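Local coordinates for protein 2-c-methyl-d-erythritol 2,4-cyclodiphosphate synthase (Plasmodium falciparum, PDB 4C81) that catalyses formation of 2-C-methyl-D-erythritol 2,4-cyclodiphosphate with release of CMP, a step of isoprenoid precursor synthesis, at residues Gln12-Glu24 and Asn53-His67. The protein carries 1 engineered substitution. Numbering follows the deposited sequence.
Sequences QGYDIHKIKVLDE and NVLVLSHSDGDIIYH. With ZN (zinc ion), chain B.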
loop_
_atom_site.group_PDB
_atom_site.type_symbol
_atom_site.label_atom_id
_atom_site.label_comp_id
_atom_site.label_asym_id
_atom_site.label_seq_id
_atom_site.Cartn_x
_atom_site.Cartn_y
_atom_site.Cartn_z
ATOM N N GLN A 12 -6.317 4.429 -1.586
ATOM C CA GLN A 12 -5.416 4.069 -0.500
ATOM C C GLN A 12 -5.160 5.293 0.362
ATOM O O GLN A 12 -4.757 6.334 -0.140
ATOM C CB GLN A 12 -4.089 3.548 -1.029
ATOM C CG GLN A 12 -3.159 3.070 0.073
ATOM C CD GLN A 12 -1.832 2.617 -0.450
ATOM O OE1 GLN A 12 -1.014 3.430 -0.878
ATOM N NE2 GLN A 12 -1.601 1.307 -0.420
ATOM N N GLY A 13 -5.395 5.149 1.659
ATOM C CA GLY A 13 -5.120 6.196 2.621
ATOM C C GLY A 13 -3.952 5.780 3.486
ATOM O O GLY A 13 -3.767 4.597 3.761
ATOM N N TYR A 14 -3.134 6.758 3.853
ATOM C CA TYR A 14 -2.018 6.538 4.755
ATOM C C TYR A 14 -2.072 7.574 5.868
ATOM O O TYR A 14 -2.448 8.725 5.643
ATOM C CB TYR A 14 -0.699 6.657 3.998
ATOM C CG TYR A 14 0.504 6.764 4.905
ATOM C CD1 TYR A 14 1.054 5.637 5.488
ATOM C CD2 TYR A 14 1.082 8.001 5.174
ATOM C CE1 TYR A 14 2.158 5.728 6.324
ATOM C CE2 TYR A 14 2.190 8.106 6.000
ATOM C CZ TYR A 14 2.720 6.966 6.573
ATOM O OH TYR A 14 3.810 7.071 7.398
ATOM N N ASP A 15 -1.710 7.160 7.076
ATOM C CA ASP A 15 -1.532 8.106 8.165
ATOM C C ASP A 15 -0.503 7.587 9.157
ATOM O O ASP A 15 -0.259 6.375 9.250
ATOM C CB ASP A 15 -2.861 8.384 8.867
ATOM C CG ASP A 15 -2.822 9.634 9.734
ATOM O OD1 ASP A 15 -1.940 10.505 9.533
ATOM O OD2 ASP A 15 -3.684 9.739 10.629
ATOM N N ILE A 16 0.109 8.527 9.872
ATOM C CA ILE A 16 1.089 8.238 10.911
ATOM C C ILE A 16 0.932 9.279 12.015
ATOM O O ILE A 16 0.729 10.466 11.731
ATOM C CB ILE A 16 2.546 8.253 10.349
ATOM C CG1 ILE A 16 3.572 8.023 11.468
ATOM C CG2 ILE A 16 2.836 9.559 9.607
ATOM C CD1 ILE A 16 4.997 7.811 10.973
ATOM N N HIS A 17 0.998 8.833 13.271
ATOM C CA HIS A 17 1.049 9.752 14.403
ATOM C C HIS A 17 2.071 9.306 15.432
ATOM O O HIS A 17 2.317 8.109 15.600
ATOM C CB HIS A 17 -0.334 9.923 15.040
ATOM C CG HIS A 17 -1.255 10.780 14.228
ATOM N ND1 HIS A 17 -1.069 12.138 14.082
ATOM C CD2 HIS A 17 -2.346 10.467 13.490
ATOM C CE1 HIS A 17 -2.018 12.627 13.301
ATOM N NE2 HIS A 17 -2.805 11.634 12.929
ATOM N N LYS A 18 2.670 10.295 16.094
ATOM C CA LYS A 18 3.620 10.068 17.175
ATOM C C LYS A 18 2.867 9.625 18.419
ATOM O O LYS A 18 1.796 10.159 18.731
ATOM C CB LYS A 18 4.405 11.346 17.484
ATOM C CG LYS A 18 5.277 11.846 16.340
ATOM C CD LYS A 18 5.899 13.213 16.646
ATOM C CE LYS A 18 6.910 13.160 17.786
ATOM N NZ LYS A 18 8.023 12.202 17.524
ATOM N N ILE A 19 3.428 8.646 19.120
ATOM C CA ILE A 19 2.827 8.140 20.346
ATOM C C ILE A 19 3.842 8.028 21.477
ATOM O O ILE A 19 5.059 8.030 21.250
ATOM C CB ILE A 19 2.173 6.752 20.138
ATOM C CG1 ILE A 19 3.196 5.722 19.634
ATOM C CG2 ILE A 19 0.999 6.855 19.177
ATOM C CD1 ILE A 19 2.822 4.296 19.952
ATOM N N LYS A 20 3.314 7.928 22.693
ATOM C CA LYS A 20 4.101 7.648 23.886
ATOM C C LYS A 20 3.364 6.579 24.688
ATOM O O LYS A 20 2.245 6.806 25.156
ATOM C CB LYS A 20 4.283 8.921 24.715
ATOM C CG LYS A 20 5.065 8.730 26.006
ATOM C CD LYS A 20 5.522 10.060 26.588
ATOM C CE LYS A 20 6.736 10.612 25.855
ATOM N NZ LYS A 20 7.200 11.899 26.429
ATOM N N VAL A 21 3.975 5.404 24.811
ATOM C CA VAL A 21 3.375 4.304 25.558
ATOM C C VAL A 21 3.583 4.557 27.046
ATOM O O VAL A 21 4.692 4.884 27.473
ATOM C CB VAL A 21 3.983 2.943 25.163
ATOM C CG1 VAL A 21 3.386 1.826 26.009
ATOM C CG2 VAL A 21 3.752 2.666 23.674
ATOM N N LEU A 22 2.512 4.417 27.824
ATOM C CA LEU A 22 2.571 4.644 29.267
ATOM C C LEU A 22 3.153 3.416 29.958
ATOM O O LEU A 22 2.423 2.566 30.478
ATOM C CB LEU A 22 1.181 4.976 29.820
ATOM C CG LEU A 22 0.516 6.223 29.230
ATOM C CD1 LEU A 22 -0.850 6.463 29.862
ATOM C CD2 LEU A 22 1.408 7.449 29.395
ATOM N N ASP A 23 4.479 3.329 29.933
ATOM C CA ASP A 23 5.212 2.241 30.576
ATOM C C ASP A 23 5.778 2.746 31.907
ATOM O O ASP A 23 5.248 3.700 32.482
ATOM C CB ASP A 23 6.313 1.720 29.632
ATOM C CG ASP A 23 7.373 2.773 29.305
ATOM O OD1 ASP A 23 7.329 3.888 29.865
ATOM O OD2 ASP A 23 8.256 2.481 28.472
ATOM N N GLU A 24 6.834 2.103 32.402
ATOM C CA GLU A 24 7.563 2.593 33.569
ATOM C C GLU A 24 8.798 3.367 33.097
ATOM O O GLU A 24 9.834 2.775 32.788
ATOM C CB GLU A 24 7.950 1.434 34.492
ATOM C CG GLU A 24 6.758 0.778 35.195
ATOM C CD GLU A 24 5.871 -0.027 34.256
ATOM O OE1 GLU A 24 6.401 -0.897 33.532
ATOM O OE2 GLU A 24 4.643 0.207 34.246
ATOM N N ASN A 53 -3.623 3.149 27.660
ATOM C CA ASN A 53 -2.201 3.025 28.004
ATOM C C ASN A 53 -1.237 3.651 26.984
ATOM O O ASN A 53 -0.024 3.457 27.078
ATOM C CB ASN A 53 -1.835 1.551 28.258
ATOM C CG ASN A 53 -1.715 0.725 26.978
ATOM O OD1 ASN A 53 -0.783 -0.067 26.832
ATOM N ND2 ASN A 53 -2.656 0.896 26.058
ATOM N N VAL A 54 -1.776 4.404 26.027
ATOM C CA VAL A 54 -0.959 5.078 25.009
ATOM C C VAL A 54 -1.403 6.530 24.825
ATOM O O VAL A 54 -2.595 6.814 24.702
ATOM C CB VAL A 54 -1.045 4.363 23.640
ATOM C CG1 VAL A 54 -0.100 5.021 22.643
ATOM C CG2 VAL A 54 -0.725 2.876 23.782
ATOM N N LEU A 55 -0.433 7.442 24.824
ATOM C CA LEU A 55 -0.683 8.844 24.528
ATOM C C LEU A 55 -0.320 9.108 23.076
ATOM O O LEU A 55 0.586 8.472 22.539
ATOM C CB LEU A 55 0.154 9.750 25.433
ATOM C CG LEU A 55 -0.150 9.701 26.931
ATOM C CD1 LEU A 55 0.791 10.632 27.676
ATOM C CD2 LEU A 55 -1.600 10.067 27.210
ATOM N N VAL A 56 -1.031 10.040 22.450
ATOM C CA VAL A 56 -0.720 10.464 21.091
ATOM C C VAL A 56 -0.320 11.939 21.129
ATOM O O VAL A 56 -0.997 12.760 21.756
ATOM C CB VAL A 56 -1.907 10.211 20.127
ATOM C CG1 VAL A 56 -3.069 11.156 20.413
ATOM C CG2 VAL A 56 -1.450 10.326 18.671
ATOM N N LEU A 57 0.805 12.258 20.493
ATOM C CA LEU A 57 1.325 13.623 20.462
ATOM C C LEU A 57 0.922 14.266 19.140
ATOM O O LEU A 57 1.673 14.223 18.163
ATOM C CB LEU A 57 2.847 13.627 20.638
ATOM C CG LEU A 57 3.388 12.885 21.867
ATOM C CD1 LEU A 57 4.908 12.935 21.893
ATOM C CD2 LEU A 57 2.812 13.447 23.160
ATOM N N SER A 58 -0.282 14.838 19.123
ATOM C CA SER A 58 -0.852 15.439 17.917
ATOM C C SER A 58 -1.827 16.556 18.275
ATOM O O SER A 58 -2.371 16.584 19.381
ATOM C CB SER A 58 -1.596 14.380 17.098
ATOM O OG SER A 58 -0.834 13.194 16.955
ATOM N N HIS A 59 -2.051 17.468 17.330
ATOM C CA HIS A 59 -3.077 18.500 17.484
ATOM C C HIS A 59 -4.461 17.867 17.336
ATOM O O HIS A 59 -5.430 18.323 17.947
ATOM C CB HIS A 59 -2.898 19.616 16.448
ATOM C CG HIS A 59 -1.669 20.445 16.658
ATOM N ND1 HIS A 59 -1.419 21.120 17.834
ATOM C CD2 HIS A 59 -0.630 20.723 15.836
ATOM C CE1 HIS A 59 -0.273 21.770 17.730
ATOM N NE2 HIS A 59 0.227 21.545 16.528
ATOM N N SER A 60 -4.538 16.817 16.519
ATOM C CA SER A 60 -5.764 16.043 16.329
ATOM C C SER A 60 -5.850 14.912 17.358
ATOM O O SER A 60 -4.976 14.781 18.221
ATOM C CB SER A 60 -5.794 15.464 14.911
ATOM O OG SER A 60 -4.823 14.440 14.758
ATOM N N ASP A 61 -6.897 14.093 17.254
ATOM C CA ASP A 61 -7.092 12.945 18.151
ATOM C C ASP A 61 -6.146 11.763 17.872
ATOM O O ASP A 61 -6.103 10.804 18.643
ATOM C CB ASP A 61 -8.554 12.469 18.115
ATOM C CG ASP A 61 -8.980 11.938 16.751
ATOM O OD1 ASP A 61 -8.149 11.889 15.821
ATOM O OD2 ASP A 61 -10.163 11.569 16.610
ATOM N N GLY A 62 -5.413 11.831 16.762
ATOM C CA GLY A 62 -4.386 10.844 16.442
ATOM C C GLY A 62 -4.912 9.530 15.888
ATOM O O GLY A 62 -4.172 8.547 15.821
ATOM N N ASP A 63 -6.177 9.515 15.469
ATOM C CA ASP A 63 -6.832 8.283 15.031
ATOM C C ASP A 63 -6.424 7.918 13.601
ATOM O O ASP A 63 -7.119 8.247 12.636
ATOM C CB ASP A 63 -8.358 8.412 15.154
ATOM C CG ASP A 63 -9.075 7.072 15.066
ATOM O OD1 ASP A 63 -8.605 6.170 14.337
ATOM O OD2 ASP A 63 -10.124 6.914 15.725
ATOM N N ILE A 64 -5.293 7.228 13.482
ATOM C CA ILE A 64 -4.747 6.852 12.174
ATOM C C ILE A 64 -5.728 6.038 11.324
ATOM O O ILE A 64 -5.700 6.121 10.096
ATOM C CB ILE A 64 -3.388 6.088 12.288
ATOM C CG1 ILE A 64 -3.508 4.872 13.216
ATOM C CG2 ILE A 64 -2.275 7.034 12.753
ATOM C CD1 ILE A 64 -2.272 3.986 13.239
ATOM N N ILE A 65 -6.588 5.252 11.970
ATOM C CA ILE A 65 -7.551 4.425 11.241
ATOM C C ILE A 65 -8.624 5.294 10.581
ATOM O O ILE A 65 -8.837 5.223 9.364
ATOM C CB ILE A 65 -8.191 3.352 12.153
ATOM C CG1 ILE A 65 -7.135 2.328 12.589
ATOM C CG2 ILE A 65 -9.329 2.649 11.445
ATOM C CD1 ILE A 65 -7.681 1.233 13.487
ATOM N N TYR A 66 -9.299 6.120 11.375
ATOM C CA TYR A 66 -10.321 7.010 10.821
ATOM C C TYR A 66 -9.758 7.966 9.773
ATOM O O TYR A 66 -10.384 8.178 8.730
ATOM C CB TYR A 66 -11.030 7.807 11.928
ATOM C CG TYR A 66 -12.130 7.071 12.688
ATOM C CD1 TYR A 66 -12.570 5.799 12.311
ATOM C CD2 TYR A 66 -12.763 7.682 13.767
ATOM C CE1 TYR A 66 -13.582 5.150 13.003
ATOM C CE2 TYR A 66 -13.781 7.039 14.463
ATOM C CZ TYR A 66 -14.181 5.777 14.077
ATOM O OH TYR A 66 -15.188 5.142 14.763
ATOM N N HIS A 67 -8.583 8.532 10.042
ATOM C CA HIS A 67 -7.970 9.485 9.120
ATOM C C HIS A 67 -7.580 8.808 7.803
ATOM O O HIS A 67 -7.859 9.338 6.724
ATOM C CB HIS A 67 -6.754 10.175 9.744
ATOM C CG HIS A 67 -7.059 10.916 11.010
ATOM N ND1 HIS A 67 -6.076 11.444 11.819
ATOM C CD2 HIS A 67 -8.237 11.193 11.618
ATOM C CE1 HIS A 67 -6.636 12.021 12.868
ATOM N NE2 HIS A 67 -7.946 11.885 12.768
HETATM ZN ZN ZN B . -4.081 11.587 11.330
HETATM O O HOH W 1 -4.069 12.816 9.987
#
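With CG trans to the backbone N in Asp-15 (chi1 -164°) but trans to the carbonyl carbon in His-17 and His-67, three side chains converge on one zinc ion, a worked example of a strand and a helix start sharing a metal. Asp-15 OD2 and His-17 NE2 each bind zinc at 2.0 Å and His-67 ND1 at 2.1 Å; a water is the fourth ligand found. The two imidazoles meet rim to rim, planes 77° apart, His-17 NE2 lying in the plane of the His-67 ring. Gly-62 CA packs over one face of the His-17 ring, 3.8 Å from its centroid, while Ile-64 CG2 reaches its edge at CD2 (3.5 Å). Ser-98 OG is hydrogen-bonded to His-67 NE2, and Lys-157 of the second subunit forms a salt bridge with Asp-15 OD1, which probably steadies these two ligands. Bound CDP touches Asp-15 and His-17, placing the metal in the active-site pocket.

Farther along, the strands pair antiparallel: Lys-20 N to Leu-55 O and Leu-55 N to Lys-20 O are both 2.8 Å. Ile-19 CB meets Val-54 CG1 on one face; Leu-55 lies with Lys-20 on the other, its side chain crossing that of Leu-22 at about a right angle. Strand 54-57 is an outermost strand of this chain's mixed sheet, beside strand 9-21, whose other neighbour is strand 170-181, and helix 64-77 packs Ile-65 against helix 130-145.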